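Local coordinates for protein insulinase family protease (Yersinia pestis, PDB 3GO9) that is of unproven activity but belongs to the M16 insulinase family of zinc metallopeptidases, although most of the usual zinc-binding motif is missing, at residues A71-L74 and P75-L79; E297-F300 and W301-Q305; V404-A407 and P408-Q412. All blocks are in the same frame, centred on the assembly; numbering follows the deposited sequence.

Overall arrangement
All three interactions join side chains along a single helix or at its start, and each includes a zinc ligand. Interaction 1 is the most buried, on helix 70-80 in the N-terminal part of the chain, where protein and water ligands share the metal. Interaction 2, on helix 283-309, lies on the other side of the chain's centre, about 44 Å away between centres. It combines a buried leucine-isoleucine ridge with an aromatic-lysine pair reaching solvent. Interaction 3 opens helix 408-421, with nearest atoms about 9 Å from interaction 2; its chemistry is an apolar clasp over a helix start, and its zinc ligand is an exposed glutamate.

Interaction 1: A71-L74 and P75-L79. With ZN (zinc ion), chain C.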
loop_
_atom_site.group_PDB
_atom_site.type_symbol
_atom_site.label_atom_id
_atom_site.label_comp_id
_atom_site.label_asym_id
_atom_site.label_seq_id
_atom_site.Cartn_x
_atom_site.Cartn_y
_atom_site.Cartn_z
ATOM N N ALA A 71 -20.572 -4.234 1.483
ATOM C CA ALA A 71 -19.609 -3.138 1.724
ATOM C C ALA A 71 -19.212 -2.482 0.413
ATOM O O ALA A 71 -18.893 -1.276 0.350
ATOM C CB ALA A 71 -18.366 -3.684 2.405
ATOM N N HIS A 72 -19.154 -3.271 -0.647
ATOM C CA HIS A 72 -18.793 -2.704 -1.979
ATOM C C HIS A 72 -19.942 -1.895 -2.590
ATOM O O HIS A 72 -19.691 -0.994 -3.423
ATOM C CB HIS A 72 -18.340 -3.838 -2.887
ATOM C CG HIS A 72 -17.710 -3.386 -4.161
ATOM N ND1 HIS A 72 -16.412 -2.920 -4.201
ATOM C CD2 HIS A 72 -18.142 -3.440 -5.437
ATOM C CE1 HIS A 72 -16.097 -2.654 -5.460
ATOM N NE2 HIS A 72 -17.143 -2.921 -6.210
ATOM N N LEU A 73 -21.172 -2.224 -2.254
ATOM C CA LEU A 73 -22.362 -1.540 -2.792
ATOM C C LEU A 73 -22.587 -0.166 -2.169
ATOM O O LEU A 73 -22.951 0.800 -2.841
ATOM C CB LEU A 73 -23.635 -2.386 -2.643
ATOM C CG LEU A 73 -24.949 -1.795 -3.133
ATOM C CD1 LEU A 73 -24.862 -1.384 -4.553
ATOM C CD2 LEU A 73 -26.095 -2.768 -2.923
ATOM N N LEU A 74 -22.346 -0.062 -0.855
ATOM C CA LEU A 74 -22.657 1.172 -0.122
ATOM C C LEU A 74 -22.068 2.400 -0.802
ATOM O O LEU A 74 -22.776 3.366 -0.984
ATOM C CB LEU A 74 -22.239 1.077 1.354
ATOM C CG LEU A 74 -22.935 0.062 2.261
ATOM C CD1 LEU A 74 -22.254 -0.021 3.654
ATOM C CD2 LEU A 74 -24.424 0.407 2.356
ATOM N N PRO A 75 -20.770 2.396 -1.165
ATOM C CA PRO A 75 -20.280 3.627 -1.747
ATOM C C PRO A 75 -20.890 3.977 -3.084
ATOM O O PRO A 75 -20.943 5.180 -3.425
ATOM C CB PRO A 75 -18.764 3.384 -1.883
ATOM C CG PRO A 75 -18.552 2.006 -1.579
ATOM C CD PRO A 75 -19.683 1.433 -0.913
ATOM N N ARG A 76 -21.368 2.979 -3.844
ATOM C CA ARG A 76 -22.020 3.303 -5.100
ATOM C C ARG A 76 -23.330 4.099 -4.839
ATOM O O ARG A 76 -23.727 4.988 -5.605
ATOM C CB ARG A 76 -22.318 2.021 -5.875
ATOM C CG ARG A 76 -22.598 2.345 -7.346
ATOM C CD ARG A 76 -22.956 1.098 -8.116
ATOM N NE ARG A 76 -21.880 0.120 -8.255
ATOM C CZ ARG A 76 -21.948 -0.883 -9.127
ATOM N NH1 ARG A 76 -23.026 -1.022 -9.897
ATOM N NH2 ARG A 76 -20.964 -1.782 -9.222
ATOM N N LEU A 77 -24.000 3.787 -3.743
ATOM C CA LEU A 77 -25.210 4.523 -3.349
ATOM C C LEU A 77 -24.927 6.047 -3.172
ATOM O O LEU A 77 -25.724 6.871 -3.629
ATOM C CB LEU A 77 -25.856 3.906 -2.097
ATOM C CG LEU A 77 -26.203 2.460 -2.205
ATOM C CD1 LEU A 77 -26.827 1.993 -0.834
ATOM C CD2 LEU A 77 -27.161 2.122 -3.373
ATOM N N ALA A 78 -23.813 6.349 -2.520
ATOM C CA ALA A 78 -23.360 7.672 -2.217
ATOM C C ALA A 78 -23.125 8.488 -3.504
ATOM O O ALA A 78 -23.172 9.726 -3.474
ATOM C CB ALA A 78 -22.056 7.647 -1.324
ATOM N N LEU A 79 -22.908 7.798 -4.634
ATOM C CA LEU A 79 -22.776 8.461 -5.949
ATOM C C LEU A 79 -24.101 8.583 -6.676
ATOM O O LEU A 79 -24.216 9.329 -7.648
ATOM C CB LEU A 79 -21.780 7.712 -6.848
ATOM C CG LEU A 79 -20.385 7.618 -6.286
ATOM C CD1 LEU A 79 -19.432 6.607 -7.062
ATOM C CD2 LEU A 79 -19.700 9.017 -6.226
HETATM ZN ZN ZN C . -16.504 -2.758 -8.121
HETATM O O HOH W 1 -20.458 -1.026 -6.199
HETATM O O HOH W 2 -17.754 -3.786 -8.373
HETATM O O HOH W 3 -14.858 -3.667 -8.342
#
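The imidazole of His72 and the guanidinium of Arg76, one helical turn apart, stand at roughly 70° to each other, and water 1 joins Arg76 NE to the main-chain oxygen His72 O. The imidazole presents its NE2 corner to the zinc ion, with NE2 2.0 Å from the metal, while ND1 on the same ring is hydrogen-bonded to Thr109 OG1, which fixes the ring's rotation. Water 2, modelled at the edge of the guanidinium and in its plane, is implausibly close to the zinc ion, so its place is doubtful. In active M16 peptidases this helix carries the zinc-binding HxxEH motif; here the corresponding residues run His-Leu-Leu-Pro-Arg, so only the first histidine of the pattern is kept, and Asp158 OD2 and Ile160 O share its zinc. Arg76 turns back by a bend at chi3 (-66°) and forms a salt bridge with Asp158, while its NH1 is hydrogen-bonded to Ala152 O.

Pro75 kinks the helix. It has no N-H to offer Ala71 O, which instead lies 3.1 Å from Pro75 CD. Arg76 N turns to Leu73 O in a weak bond of 2.9 Å. Water 1 donates to His72 O at 2.9 Å, and its bond from Arg76 NE is weak. Leu73, Leu74 and Leu77 face helices 146-153 and 196-206. The i to i+4 pattern is picked up by Leu77 N, which meets Leu73 O at 3.3 Å, nearly head-on to the carbonyl. Beside the kink, Leu74 CB presses on Pro75 CD at a tight 3.4 Å.

Interaction 2: E297-F300 and W301-Q305; sequences EALF and WHIKQ. With ZN (zinc ion), chain D.
Phe300 and Lys304 are set aslant to each other one turn apart, the aliphatic part of the lysine lying over one face of the phenyl ring. Lys304 CG makes a CH-pi contact, 3.8 Å from the centroid of the Phe300 ring and displaced toward its rim, and the next carbon, CD, comes to 3.3 Å from Phe300 CE2. With its CG placed opposite the carbonyl carbon (chi1 -76°), the lysine chain sets off toward the preceding turn, which lays CG and CD over the ring; the bends at chi3 and chi4 then lead the amine away from it. Phe319 also meets the Phe300 ring, the two planes only about 15° apart.

Leu299 and Ile303 behave differently: they run side by side and point the same way, with their CD1 atoms 3.6 Å apart. Both pack on Leu352 of helix 341-358, and Ile303 also on Leu317 of strand 316-324. Helix 283-309 thus fits between neighbouring helices and the five-stranded sheet of the C-terminal part of this M16 protein, within the M16 inactive-domain region of the chain. Backbone bonds between successive turns are regular here; Ile303 N reaches Leu299 O at 3.0 Å, nearly straight.

Trp301 turns an edge of its indole to the previous turn, with CE3 3.4 Å from Ala298 O, while its side chain runs on to Glu364 and Gln371 of helix 362-377. His302 CG lies anti to its backbone N (chi1 177°), which leads the imidazole away from the preceding turn toward a zinc ion. His302 NE2 binds that metal at 2.0 Å, together with Glu351 OE1 and water 4. At the start of the segment, Glu297 forms a salt bridge with Lys372.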
loop_
_atom_site.group_PDB
_atom_site.type_symbol
_atom_site.label_atom_id
_atom_site.label_comp_id
_atom_site.label_asym_id
_atom_site.label_seq_id
_atom_site.Cartn_x
_atom_site.Cartn_y
_atom_site.Cartn_z
ATOM N N GLU A 297 18.277 -3.510 -2.057
ATOM C CA GLU A 297 18.477 -2.538 -3.077
ATOM C C GLU A 297 19.820 -2.764 -3.790
ATOM O O GLU A 297 19.908 -2.698 -5.037
ATOM C CB GLU A 297 18.377 -1.140 -2.476
ATOM C CG GLU A 297 18.435 -0.046 -3.452
ATOM C CD GLU A 297 18.470 1.300 -2.807
ATOM O OE1 GLU A 297 18.888 2.235 -3.487
ATOM O OE2 GLU A 297 18.089 1.435 -1.634
ATOM N N ALA A 298 20.833 -3.128 -3.009
ATOM C CA ALA A 298 22.180 -3.309 -3.537
ATOM C C ALA A 298 22.178 -4.450 -4.552
ATOM O O ALA A 298 22.805 -4.358 -5.602
ATOM C CB ALA A 298 23.125 -3.700 -2.382
ATOM N N LEU A 299 21.482 -5.513 -4.208
ATOM C CA LEU A 299 21.464 -6.702 -5.011
ATOM C C LEU A 299 20.751 -6.389 -6.302
ATOM O O LEU A 299 21.231 -6.783 -7.377
ATOM C CB LEU A 299 20.855 -7.855 -4.250
ATOM C CG LEU A 299 19.537 -8.528 -4.522
ATOM C CD1 LEU A 299 19.120 -8.565 -5.961
ATOM C CD2 LEU A 299 19.705 -9.921 -3.992
ATOM N N PHE A 300 19.658 -5.634 -6.236
ATOM C CA PHE A 300 18.936 -5.381 -7.469
ATOM C C PHE A 300 19.734 -4.475 -8.369
ATOM O O PHE A 300 19.855 -4.680 -9.596
ATOM C CB PHE A 300 17.570 -4.790 -7.246
ATOM C CG PHE A 300 16.791 -4.737 -8.500
ATOM C CD1 PHE A 300 16.466 -5.927 -9.165
ATOM C CD2 PHE A 300 16.452 -3.531 -9.067
ATOM C CE1 PHE A 300 15.779 -5.903 -10.334
ATOM C CE2 PHE A 300 15.730 -3.515 -10.265
ATOM C CZ PHE A 300 15.387 -4.714 -10.873
ATOM N N TRP A 301 20.327 -3.482 -7.741
ATOM C CA TRP A 301 21.205 -2.558 -8.391
ATOM C C TRP A 301 22.370 -3.268 -9.127
ATOM O O TRP A 301 22.641 -2.977 -10.287
ATOM C CB TRP A 301 21.723 -1.626 -7.312
ATOM C CG TRP A 301 22.802 -0.788 -7.685
ATOM C CD1 TRP A 301 22.747 0.308 -8.480
ATOM C CD2 TRP A 301 24.170 -0.904 -7.239
ATOM N NE1 TRP A 301 23.992 0.877 -8.572
ATOM C CE2 TRP A 301 24.881 0.154 -7.820
ATOM C CE3 TRP A 301 24.853 -1.806 -6.398
ATOM C CZ2 TRP A 301 26.251 0.338 -7.616
ATOM C CZ3 TRP A 301 26.207 -1.620 -6.195
ATOM C CH2 TRP A 301 26.894 -0.552 -6.804
ATOM N N HIS A 302 22.997 -4.211 -8.442
ATOM C CA HIS A 302 24.151 -4.934 -8.986
ATOM C C HIS A 302 23.739 -5.780 -10.181
ATOM O O HIS A 302 24.436 -5.777 -11.203
ATOM C CB HIS A 302 24.701 -5.865 -7.957
ATOM C CG HIS A 302 25.829 -6.692 -8.448
ATOM N ND1 HIS A 302 27.113 -6.217 -8.481
ATOM C CD2 HIS A 302 25.878 -7.967 -8.903
ATOM C CE1 HIS A 302 27.908 -7.151 -8.984
ATOM N NE2 HIS A 302 27.182 -8.218 -9.258
ATOM N N ILE A 303 22.645 -6.517 -10.034
ATOM C CA ILE A 303 22.149 -7.381 -11.134
ATOM C C ILE A 303 21.771 -6.504 -12.323
ATOM O O ILE A 303 22.120 -6.829 -13.466
ATOM C CB ILE A 303 21.014 -8.333 -10.730
ATOM C CG1 ILE A 303 21.441 -9.289 -9.600
ATOM C CG2 ILE A 303 20.521 -9.158 -11.958
ATOM C CD1 ILE A 303 20.279 -10.031 -8.994
ATOM N N LYS A 304 21.105 -5.375 -12.088
ATOM C CA LYS A 304 20.760 -4.492 -13.183
ATOM C C LYS A 304 21.973 -4.010 -13.919
ATOM O O LYS A 304 21.943 -3.945 -15.151
ATOM C CB LYS A 304 20.009 -3.257 -12.678
ATOM C CG LYS A 304 18.586 -3.511 -12.315
ATOM C CD LYS A 304 17.756 -2.232 -12.533
ATOM C CE LYS A 304 18.363 -0.974 -11.869
ATOM N NZ LYS A 304 19.277 -0.218 -12.803
ATOM N N GLN A 305 23.016 -3.638 -13.184
ATOM C CA GLN A 305 24.229 -3.141 -13.824
ATOM C C GLN A 305 24.867 -4.251 -14.652
ATOM O O GLN A 305 25.374 -3.974 -15.737
ATOM C CB GLN A 305 25.290 -2.668 -12.833
ATOM C CG GLN A 305 24.785 -1.779 -11.738
ATOM C CD GLN A 305 25.803 -0.767 -11.319
ATOM O OE1 GLN A 305 26.751 -1.083 -10.572
ATOM N NE2 GLN A 305 25.628 0.476 -11.795
HETATM ZN ZN ZN D . 27.665 -9.964 -10.171
HETATM O O HOH W 4 28.566 -11.181 -8.884
#

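Interaction 3: V404-A407 and P408-Q412. With ZN (zinc ion), chain F.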
loop_
_atom_site.group_PDB
_atom_site.type_symbol
_atom_site.label_atom_id
_atom_site.label_comp_id
_atom_site.label_asym_id
_atom_site.label_seq_id
_atom_site.Cartn_x
_atom_site.Cartn_y
_atom_site.Cartn_z
ATOM N N VAL A 404 6.689 3.198 9.885
ATOM C CA VAL A 404 6.707 4.457 10.681
ATOM C C VAL A 404 7.068 5.755 9.937
ATOM O O VAL A 404 7.975 5.778 9.071
ATOM C CB VAL A 404 7.629 4.314 11.966
ATOM C CG1 VAL A 404 9.078 4.210 11.579
ATOM C CG2 VAL A 404 7.347 5.475 12.944
ATOM N N ASP A 405 6.356 6.823 10.291
ATOM C CA ASP A 405 6.561 8.182 9.722
ATOM C C ASP A 405 7.151 9.118 10.767
ATOM O O ASP A 405 6.521 9.421 11.774
ATOM C CB ASP A 405 5.218 8.743 9.193
ATOM C CG ASP A 405 5.344 10.067 8.497
ATOM O OD1 ASP A 405 6.442 10.706 8.612
ATOM O OD2 ASP A 405 4.254 10.512 7.934
ATOM N N ILE A 406 8.396 9.507 10.567
ATOM C CA ILE A 406 9.135 10.243 11.562
ATOM C C ILE A 406 9.409 11.680 11.138
ATOM O O ILE A 406 9.401 11.959 9.947
ATOM C CB ILE A 406 10.457 9.543 11.980
ATOM C CG1 ILE A 406 11.441 9.353 10.865
ATOM C CG2 ILE A 406 10.073 8.227 12.654
ATOM C CD1 ILE A 406 12.801 8.898 11.377
ATOM N N ALA A 407 9.687 12.557 12.109
ATOM C CA ALA A 407 10.052 13.953 11.786
ATOM C C ALA A 407 11.179 13.976 10.775
ATOM O O ALA A 407 12.147 13.236 10.902
ATOM C CB ALA A 407 10.469 14.703 13.063
ATOM N N PRO A 408 11.084 14.848 9.765
ATOM C CA PRO A 408 12.091 14.764 8.708
ATOM C C PRO A 408 13.488 15.156 9.185
ATOM O O PRO A 408 14.467 14.589 8.687
ATOM C CB PRO A 408 11.546 15.714 7.616
ATOM C CG PRO A 408 10.473 16.538 8.297
ATOM C CD PRO A 408 9.912 15.673 9.397
ATOM N N GLU A 409 13.619 16.062 10.161
ATOM C CA GLU A 409 14.937 16.357 10.672
ATOM C C GLU A 409 15.516 15.151 11.406
ATOM O O GLU A 409 16.739 14.926 11.323
ATOM C CB GLU A 409 14.966 17.569 11.582
ATOM C CG GLU A 409 14.710 18.852 10.850
ATOM C CD GLU A 409 14.516 19.968 11.812
ATOM O OE1 GLU A 409 13.498 19.929 12.537
ATOM O OE2 GLU A 409 15.383 20.827 11.883
ATOM N N GLN A 410 14.664 14.396 12.093
ATOM C CA GLN A 410 15.181 13.187 12.775
ATOM C C GLN A 410 15.578 12.146 11.747
ATOM O O GLN A 410 16.640 11.538 11.865
ATOM C CB GLN A 410 14.174 12.593 13.727
ATOM C CG GLN A 410 14.799 11.458 14.585
ATOM C CD GLN A 410 13.811 10.869 15.539
ATOM O OE1 GLN A 410 12.723 10.513 15.126
ATOM N NE2 GLN A 410 14.184 10.787 16.862
ATOM N N TYR A 411 14.786 12.027 10.679
ATOM C CA TYR A 411 15.085 11.124 9.623
ATOM C C TYR A 411 16.460 11.471 9.077
ATOM O O TYR A 411 17.317 10.625 8.920
ATOM C CB TYR A 411 14.035 11.185 8.525
ATOM C CG TYR A 411 14.359 10.317 7.345
ATOM C CD1 TYR A 411 13.778 9.090 7.181
ATOM C CD2 TYR A 411 15.269 10.752 6.382
ATOM C CE1 TYR A 411 14.102 8.294 6.054
ATOM C CE2 TYR A 411 15.598 9.967 5.293
ATOM C CZ TYR A 411 15.026 8.742 5.149
ATOM O OH TYR A 411 15.380 7.990 4.036
ATOM N N GLN A 412 16.684 12.749 8.787
ATOM C CA GLN A 412 17.941 13.135 8.160
ATOM C C GLN A 412 19.154 12.751 9.037
ATOM O O GLN A 412 20.164 12.216 8.557
ATOM C CB GLN A 412 17.876 14.635 7.912
ATOM C CG GLN A 412 19.051 15.198 7.216
ATOM C CD GLN A 412 18.862 16.711 7.012
ATOM O OE1 GLN A 412 19.141 17.242 5.946
ATOM N NE2 GLN A 412 18.337 17.388 8.035
HETATM ZN ZN ZN F . 13.661 21.829 13.506
HETATM O O HOH W 5 12.852 22.447 11.986
#
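Ile406 reaches over the start of a helix whose N-cap, Ala407, has no polar side chain to cap it. Ile406 CD1 comes to 3.6 Å from Tyr411 CA and also touches Tyr411 CB. Joining the residue before the N-cap to the fourth residue of the helix, this is a hydrophobic staple. The two side chains cross at about a right angle. Ile406 holds CG1 between its backbone N and carbonyl carbon (chi1 61°), which turns CD1 in toward the helix. Beneath the staple, Tyr411 N donates to Ala407 O at 2.9 Å, the first helical bond, and Pro408, which has no N-H to give, occupies the first turn.

Glu409 extends outward from that turn and grips a zinc ion unevenly with both carboxylate oxygens, OE1 at 2.1 Å and OE2 at 2.6 Å, beside water 5. Gln410 has its amide committed to the N-terminal residues Glu18, Ala19 and Gln21.

Before the helix, Asp405 forms a salt bridge to Arg395 of helix 388-401; within it, Pro408 and Gln412 rest on Phe380 of helix 379-384, and the Tyr411 ring meets Trp290 of helix 283-309 edge-to-face.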